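Local atomic coordinates of argonaute (Methanocaldococcus jannaschii, PDB entry 5G5S), a protein that cuts single-stranded DNA at sites selected by a short DNA guide and may take part in defence against invading genetic elements. Residues A[158-168]-A[252-262]. Sequence-based numbering, arbitrary orientation.
Sequences RHTASITKHLW and PQFCNLVFYMD
Antiparallel strand pairing joins the end of the long strand 150-163 to strand 255-260, within the antiparallel sheet that also holds strands 134-147 and 185-188, through backbone bonds that include a reciprocal pair between A161 and F259 (A161 N to F259 O 2.8 Å, F259 N to A161 O 3.0 Å). Single bonds from I163 N to L257 O and from M261 N to H159 O flank this pair on either side. Where the first strand gives way to a turn, the side chain of N256 takes over from the backbone: its ND2 reaches I163 O at 2.8 Å, in the carbonyl plane, with a weak second bond to T164 O. L167 N, at the start of the next helix, then bonds C255 O. Strand 255-260 belongs to the PAZ domain, of the SH3-like clan, which binds the 3'-end of the guide; it pairs with strand 185-188 as well as with 150-163, and so carries the PAZ sheet on to the long strand. H159 itself contacts guide DNA. With CG between the backbone N and the carbonyl carbon (chi1 56°), the F259 ring leans toward strand 158-163, where A161 CB makes an off-centre CH-pi contact, 4.1 Å from the centroid, and I163 CD1 meets its edge. On the face that carries T160, V258 and Y260, the Y260 ring takes the guanidinium of R158 flat on it, planes 20° apart and CZ 3.8 Å from the ring centroid, a cation-pi stack. NH1 also forms a salt bridge with D262 OD2, met on the syn side but 30° out of the carboxylate plane; stack and salt bridge together restrict the guanidinium's rotation, and N634 ND2 binds the same OD2. Beyond the turn, Q253 CG makes a CH-pi contact over one face of the ring of H166, the N-cap residue of helix 167-170, 3.7 Å from CG to the centroid.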
ATOM      1  N   ARG A 158      13.566  -9.422   9.698  1.00 76.56           N
ATOM      2  CA  ARG A 158      12.138  -9.183   9.897  1.00 76.54           C
ATOM      3  C   ARG A 158      11.495 -10.034  10.968  1.00 81.53           C
ATOM      4  O   ARG A 158      11.926 -11.157  11.225  1.00 81.74           O
ATOM      5  CB  ARG A 158      11.380  -9.315   8.572  1.00 77.29           C
ATOM      6  CG  ARG A 158      10.382  -8.200   8.368  1.00 88.96           C
ATOM      7  CD  ARG A 158      10.684  -7.421   7.111  1.00 91.07           C
ATOM      8  NE  ARG A 158       9.938  -7.936   5.965  1.00 92.95           N
ATOM      9  CZ  ARG A 158       8.732  -7.510   5.601  1.00103.24           C
ATOM     10  NH1 ARG A 158       8.112  -6.566   6.300  1.00 80.52           N
ATOM     11  NH2 ARG A 158       8.131  -8.029   4.537  1.00 93.27           N
ATOM     12  N   HIS A 159      10.450  -9.481  11.595  1.00 79.31           N
ATOM     13  CA  HIS A 159       9.669 -10.160  12.617  1.00 81.09           C
ATOM     14  C   HIS A 159       8.261 -10.364  12.110  1.00 85.00           C
ATOM     15  O   HIS A 159       7.594  -9.409  11.713  1.00 82.54           O
ATOM     16  CB  HIS A 159       9.684  -9.392  13.943  1.00 83.01           C
ATOM     17  CG  HIS A 159      11.056  -9.228  14.514  1.00 87.24           C
ATOM     18  ND1 HIS A 159      11.636 -10.212  15.294  1.00 91.10           N
ATOM     19  CD2 HIS A 159      11.932  -8.210  14.371  1.00 88.35           C
ATOM     20  CE1 HIS A 159      12.830  -9.751  15.623  1.00 91.18           C
ATOM     21  NE2 HIS A 159      13.058  -8.554  15.084  1.00 89.88           N
ATOM     22  N   THR A 160       7.847 -11.632  12.053  1.00 84.56           N
ATOM     23  CA  THR A 160       6.519 -12.053  11.620  1.00 84.75           C
ATOM     24  C   THR A 160       5.747 -12.573  12.815  1.00 90.35           C
ATOM     25  O   THR A 160       6.195 -13.497  13.490  1.00 92.29           O
ATOM     26  CB  THR A 160       6.578 -12.984  10.384  1.00 96.55           C
ATOM     27  OG1 THR A 160       5.258 -13.400  10.048  1.00101.52           O
ATOM     28  CG2 THR A 160       7.478 -14.208  10.580  1.00 98.18           C
ATOM     29  N   ALA A 161       4.631 -11.920  13.128  1.00 81.18           N
ATOM     30  CA  ALA A 161       3.779 -12.297  14.247  1.00 78.31           C
ATOM     31  C   ALA A 161       2.486 -12.934  13.762  1.00 80.19           C
ATOM     32  O   ALA A 161       1.929 -12.536  12.730  1.00 80.60           O
ATOM     33  CB  ALA A 161       3.477 -11.095  15.124  1.00 79.34           C
ATOM     34  N   SER A 162       2.027 -13.947  14.496  1.00 74.15           N
ATOM     35  CA  SER A 162       0.790 -14.646  14.181  1.00 72.36           C
ATOM     36  C   SER A 162      -0.160 -14.705  15.379  1.00 74.42           C
ATOM     37  O   SER A 162       0.261 -15.000  16.508  1.00 72.70           O
ATOM     38  CB  SER A 162       1.060 -16.034  13.602  1.00 73.53           C
ATOM     39  OG  SER A 162       2.014 -16.751  14.363  1.00 81.73           O
ATOM     40  N   ILE A 163      -1.438 -14.385  15.131  1.00 71.15           N
ATOM     41  CA  ILE A 163      -2.479 -14.439  16.157  1.00 70.43           C
ATOM     42  C   ILE A 163      -2.819 -15.916  16.330  1.00 75.08           C
ATOM     43  O   ILE A 163      -3.229 -16.571  15.373  1.00 74.54           O
ATOM     44  CB  ILE A 163      -3.713 -13.573  15.795  1.00 73.26           C
ATOM     45  CG1 ILE A 163      -3.309 -12.148  15.293  1.00 74.69           C
ATOM     46  CG2 ILE A 163      -4.731 -13.558  16.937  1.00 72.35           C
ATOM     47  CD1 ILE A 163      -3.440 -10.940  16.272  1.00 84.45           C
ATOM     48  N   THR A 164      -2.549 -16.451  17.527  1.00 74.07           N
ATOM     49  CA  THR A 164      -2.758 -17.865  17.864  1.00 75.10           C
ATOM     50  C   THR A 164      -4.248 -18.243  17.931  1.00 79.26           C
ATOM     51  O   THR A 164      -4.621 -19.355  17.540  1.00 78.27           O
ATOM     52  CB  THR A 164      -1.907 -18.270  19.072  1.00 85.11           C
ATOM     53  OG1 THR A 164      -2.184 -17.385  20.158  1.00 82.97           O
ATOM     54  CG2 THR A 164      -0.407 -18.252  18.753  1.00 84.18           C
ATOM     55  N   LYS A 165      -5.094 -17.294  18.383  1.00 76.91           N
ATOM     56  CA  LYS A 165      -6.552 -17.437  18.395  1.00 78.34           C
ATOM     57  C   LYS A 165      -6.954 -17.298  16.924  1.00 83.08           C
ATOM     58  O   LYS A 165      -6.503 -16.356  16.263  1.00 83.94           O
ATOM     59  CB  LYS A 165      -7.209 -16.316  19.239  1.00 81.33           C
ATOM     60  CG  LYS A 165      -8.728 -16.453  19.401  1.00 91.52           C
ATOM     61  CD  LYS A 165      -9.392 -15.136  19.794  1.00 97.47           C
ATOM     62  CE  LYS A 165      -9.445 -14.899  21.285  1.00112.42           C
ATOM     63  NZ  LYS A 165      -9.988 -13.555  21.608  1.00121.89           N
ATOM     64  N   HIS A 166      -7.746 -18.250  16.397  1.00 79.29           N
ATOM     65  CA  HIS A 166      -8.158 -18.241  14.991  1.00 79.43           C
ATOM     66  C   HIS A 166      -8.968 -17.013  14.555  1.00 79.39           C
ATOM     67  O   HIS A 166      -9.560 -16.323  15.385  1.00 77.85           O
ATOM     68  CB  HIS A 166      -8.884 -19.522  14.634  1.00 82.44           C
ATOM     69  CG  HIS A 166     -10.220 -19.622  15.274  1.00 87.78           C
ATOM     70  ND1 HIS A 166     -10.388 -20.283  16.475  1.00 90.56           N
ATOM     71  CD2 HIS A 166     -11.408 -19.113  14.880  1.00 91.48           C
ATOM     72  CE1 HIS A 166     -11.676 -20.205  16.746  1.00 91.95           C
ATOM     73  NE2 HIS A 166     -12.327 -19.490  15.824  1.00 92.83           N
ATOM     74  N   LEU A 167      -9.013 -16.781  13.238  1.00 74.89           N
ATOM     75  CA  LEU A 167      -9.674 -15.650  12.599  1.00 74.29           C
ATOM     76  C   LEU A 167     -11.156 -15.408  12.969  1.00 78.12           C
ATOM     77  O   LEU A 167     -11.501 -14.260  13.252  1.00 76.64           O
ATOM     78  CB  LEU A 167      -9.392 -15.651  11.079  1.00 75.44           C
ATOM     79  CG  LEU A 167      -9.910 -14.510  10.204  1.00 79.67           C
ATOM     80  CD1 LEU A 167      -9.447 -13.152  10.698  1.00 77.53           C
ATOM     81  CD2 LEU A 167      -9.478 -14.716   8.769  1.00 82.20           C
ATOM     82  N   TRP A 168     -11.997 -16.466  13.034  1.00 76.05           N
ATOM     83  CA  TRP A 168     -13.422 -16.338  13.397  1.00 77.16           C
ATOM     84  C   TRP A 168     -13.681 -15.899  14.848  1.00 80.07           C
ATOM     85  O   TRP A 168     -14.498 -14.994  15.058  1.00 79.28           O
ATOM     86  CB  TRP A 168     -14.233 -17.587  13.007  1.00 78.90           C
ATOM     87  CG  TRP A 168     -15.728 -17.493  13.207  1.00 82.17           C
ATOM     88  CD1 TRP A 168     -16.522 -18.393  13.858  1.00 86.72           C
ATOM     89  CD2 TRP A 168     -16.603 -16.442  12.755  1.00 82.87           C
ATOM     90  NE1 TRP A 168     -17.834 -17.981  13.826  1.00 88.11           N
ATOM     91  CE2 TRP A 168     -17.914 -16.788  13.154  1.00 89.00           C
ATOM     92  CE3 TRP A 168     -16.410 -15.246  12.037  1.00 83.43           C
ATOM     93  CZ2 TRP A 168     -19.027 -15.984  12.856  1.00 89.92           C
ATOM     94  CZ3 TRP A 168     -17.504 -14.430  11.784  1.00 86.10           C
ATOM     95  CH2 TRP A 168     -18.797 -14.808  12.174  1.00 88.74           C
ATOM     96  N   PRO A 252     -13.171 -19.030   8.154  1.00 86.54           N
ATOM     97  CA  PRO A 252     -12.373 -18.200   9.084  1.00 83.39           C
ATOM     98  C   PRO A 252     -11.895 -18.843  10.388  1.00 83.97           C
ATOM     99  O   PRO A 252     -10.847 -18.451  10.894  1.00 81.76           O
ATOM    100  CB  PRO A 252     -13.249 -16.961   9.312  1.00 85.55           C
ATOM    101  CG  PRO A 252     -14.600 -17.324   8.784  1.00 92.20           C
ATOM    102  CD  PRO A 252     -14.341 -18.275   7.667  1.00 88.92           C
ATOM    103  N   GLN A 253     -12.621 -19.861  10.892  1.00 80.84           N
ATOM    104  CA  GLN A 253     -12.263 -20.639  12.085  1.00 80.62           C
ATOM    105  C   GLN A 253     -10.967 -21.444  11.864  1.00 83.03           C
ATOM    106  O   GLN A 253     -10.245 -21.712  12.823  1.00 82.18           O
ATOM    107  CB  GLN A 253     -13.417 -21.593  12.465  1.00 84.83           C
ATOM    108  CG  GLN A 253     -13.407 -22.051  13.929  1.00 92.37           C
ATOM    109  CD  GLN A 253     -14.584 -22.916  14.346  1.00101.25           C
ATOM    110  OE1 GLN A 253     -15.700 -22.820  13.822  1.00 96.13           O
ATOM    111  NE2 GLN A 253     -14.376 -23.728  15.368  1.00 92.65           N
ATOM    112  N   PHE A 254     -10.688 -21.831  10.601  1.00 79.15           N
ATOM    113  CA  PHE A 254      -9.539 -22.644  10.200  1.00 79.00           C
ATOM    114  C   PHE A 254      -8.272 -21.839   9.877  1.00 82.48           C
ATOM    115  O   PHE A 254      -7.215 -22.440   9.660  1.00 82.45           O
ATOM    116  CB  PHE A 254      -9.915 -23.538   8.993  1.00 83.06           C
ATOM    117  CG  PHE A 254     -11.076 -24.513   9.122  1.00 87.75           C
ATOM    118  CD1 PHE A 254     -11.726 -24.701  10.340  1.00 91.80           C
ATOM    119  CD2 PHE A 254     -11.508 -25.250   8.027  1.00 92.75           C
ATOM    120  CE1 PHE A 254     -12.792 -25.596  10.452  1.00 96.37           C
ATOM    121  CE2 PHE A 254     -12.575 -26.150   8.142  1.00 99.02           C
ATOM    122  CZ  PHE A 254     -13.209 -26.314   9.354  1.00 97.92           C
ATOM    123  N   CYS A 255      -8.372 -20.495   9.836  1.00 78.72           N
ATOM    124  CA  CYS A 255      -7.258 -19.615   9.477  1.00 77.94           C
ATOM    125  C   CYS A 255      -6.741 -18.765  10.644  1.00 77.33           C
ATOM    126  O   CYS A 255      -7.457 -18.550  11.629  1.00 74.79           O
ATOM    127  CB  CYS A 255      -7.630 -18.739   8.279  1.00 79.91           C
ATOM    128  SG  CYS A 255      -8.663 -19.565   7.036  1.00 87.14           S
ATOM    129  N   ASN A 256      -5.499 -18.250  10.495  1.00 72.37           N
ATOM    130  CA  ASN A 256      -4.839 -17.360  11.456  1.00 70.41           C
ATOM    131  C   ASN A 256      -4.241 -16.143  10.791  1.00 72.16           C
ATOM    132  O   ASN A 256      -3.589 -16.271   9.756  1.00 72.01           O
ATOM    133  CB  ASN A 256      -3.744 -18.080  12.210  1.00 69.20           C
ATOM    134  CG  ASN A 256      -4.258 -19.189  13.059  1.00 76.87           C
ATOM    135  OD1 ASN A 256      -4.520 -20.285  12.572  1.00 65.93           O
ATOM    136  ND2 ASN A 256      -4.447 -18.903  14.338  1.00 71.34           N
ATOM    137  N   LEU A 257      -4.407 -14.971  11.427  1.00 67.41           N
ATOM    138  CA  LEU A 257      -3.849 -13.706  10.958  1.00 66.81           C
ATOM    139  C   LEU A 257      -2.340 -13.694  11.121  1.00 69.03           C
ATOM    140  O   LEU A 257      -1.826 -14.172  12.130  1.00 66.97           O
ATOM    141  CB  LEU A 257      -4.450 -12.520  11.708  1.00 67.33           C
ATOM    142  CG  LEU A 257      -5.850 -12.122  11.311  1.00 72.77           C
ATOM    143  CD1 LEU A 257      -6.508 -11.396  12.428  1.00 73.76           C
ATOM    144  CD2 LEU A 257      -5.857 -11.271  10.038  1.00 77.34           C
ATOM    145  N   VAL A 258      -1.636 -13.205  10.096  1.00 67.14           N
ATOM    146  CA  VAL A 258      -0.172 -13.102  10.078  1.00 68.55           C
ATOM    147  C   VAL A 258       0.201 -11.700   9.602  1.00 74.81           C
ATOM    148  O   VAL A 258      -0.362 -11.200   8.632  1.00 74.94           O
ATOM    149  CB  VAL A 258       0.523 -14.242   9.272  1.00 72.97           C
ATOM    150  CG1 VAL A 258       2.016 -13.975   9.091  1.00 75.43           C
ATOM    151  CG2 VAL A 258       0.339 -15.583   9.958  1.00 71.51           C
ATOM    152  N   PHE A 259       1.110 -11.051  10.313  1.00 74.56           N
ATOM    153  CA  PHE A 259       1.547  -9.704   9.963  1.00 78.24           C
ATOM    154  C   PHE A 259       2.998  -9.472  10.357  1.00 84.65           C
ATOM    155  O   PHE A 259       3.557 -10.230  11.155  1.00 81.50           O
ATOM    156  CB  PHE A 259       0.631  -8.642  10.623  1.00 81.23           C
ATOM    157  CG  PHE A 259       0.525  -8.765  12.127  1.00 82.51           C
ATOM    158  CD1 PHE A 259       1.418  -8.100  12.961  1.00 86.19           C
ATOM    159  CD2 PHE A 259      -0.462  -9.554  12.710  1.00 84.09           C
ATOM    160  CE1 PHE A 259       1.335  -8.233  14.346  1.00 89.05           C
ATOM    161  CE2 PHE A 259      -0.535  -9.696  14.097  1.00 85.26           C
ATOM    162  CZ  PHE A 259       0.362  -9.030  14.905  1.00 85.64           C
ATOM    163  N   TYR A 260       3.582  -8.380   9.837  1.00 86.96           N
ATOM    164  CA  TYR A 260       4.937  -7.961  10.169  1.00 89.19           C
ATOM    165  C   TYR A 260       4.848  -6.891  11.231  1.00 94.12           C
ATOM    166  O   TYR A 260       3.952  -6.041  11.170  1.00 95.04           O
ATOM    167  CB  TYR A 260       5.690  -7.462   8.925  1.00 94.17           C
ATOM    168  CG  TYR A 260       5.733  -8.492   7.819  1.00 96.67           C
ATOM    169  CD1 TYR A 260       6.589  -9.585   7.891  1.00 97.86           C
ATOM    170  CD2 TYR A 260       4.882  -8.400   6.724  1.00 99.14           C
ATOM    171  CE1 TYR A 260       6.594 -10.567   6.902  1.00 99.41           C
ATOM    172  CE2 TYR A 260       4.888  -9.367   5.718  1.00100.47           C
ATOM    173  CZ  TYR A 260       5.746 -10.451   5.812  1.00108.92           C
ATOM    174  OH  TYR A 260       5.756 -11.407   4.823  1.00112.59           O
ATOM    175  N   MET A 261       5.759  -6.951  12.223  1.00 90.83           N
ATOM    176  CA  MET A 261       5.859  -5.994  13.334  1.00 92.46           C
ATOM    177  C   MET A 261       6.167  -4.584  12.835  1.00103.30           C
ATOM    178  O   MET A 261       5.744  -3.616  13.464  1.00106.05           O
ATOM    179  CB  MET A 261       6.911  -6.441  14.369  1.00 94.48           C
ATOM    180  CG  MET A 261       6.581  -7.759  15.075  1.00 93.92           C
ATOM    181  SD  MET A 261       4.998  -7.827  15.960  1.00 95.67           S
ATOM    182  CE  MET A 261       5.344  -6.760  17.353  1.00 96.21           C
ATOM    183  N   ASP A 262       6.894  -4.478  11.698  1.00103.03           N
ATOM    184  CA  ASP A 262       7.281  -3.225  11.034  1.00108.28           C
ATOM    185  C   ASP A 262       6.191  -2.692  10.084  1.00115.99           C
ATOM    186  O   ASP A 262       6.316  -1.575   9.572  1.00120.58           O
ATOM    187  CB  ASP A 262       8.638  -3.374  10.316  1.00112.21           C
ATOM    188  CG  ASP A 262       8.761  -4.578   9.394  1.00122.05           C
ATOM    189  OD1 ASP A 262       8.475  -5.715   9.850  1.00118.11           O
ATOM    190  OD2 ASP A 262       9.232  -4.400   8.249  1.00132.47           O
TER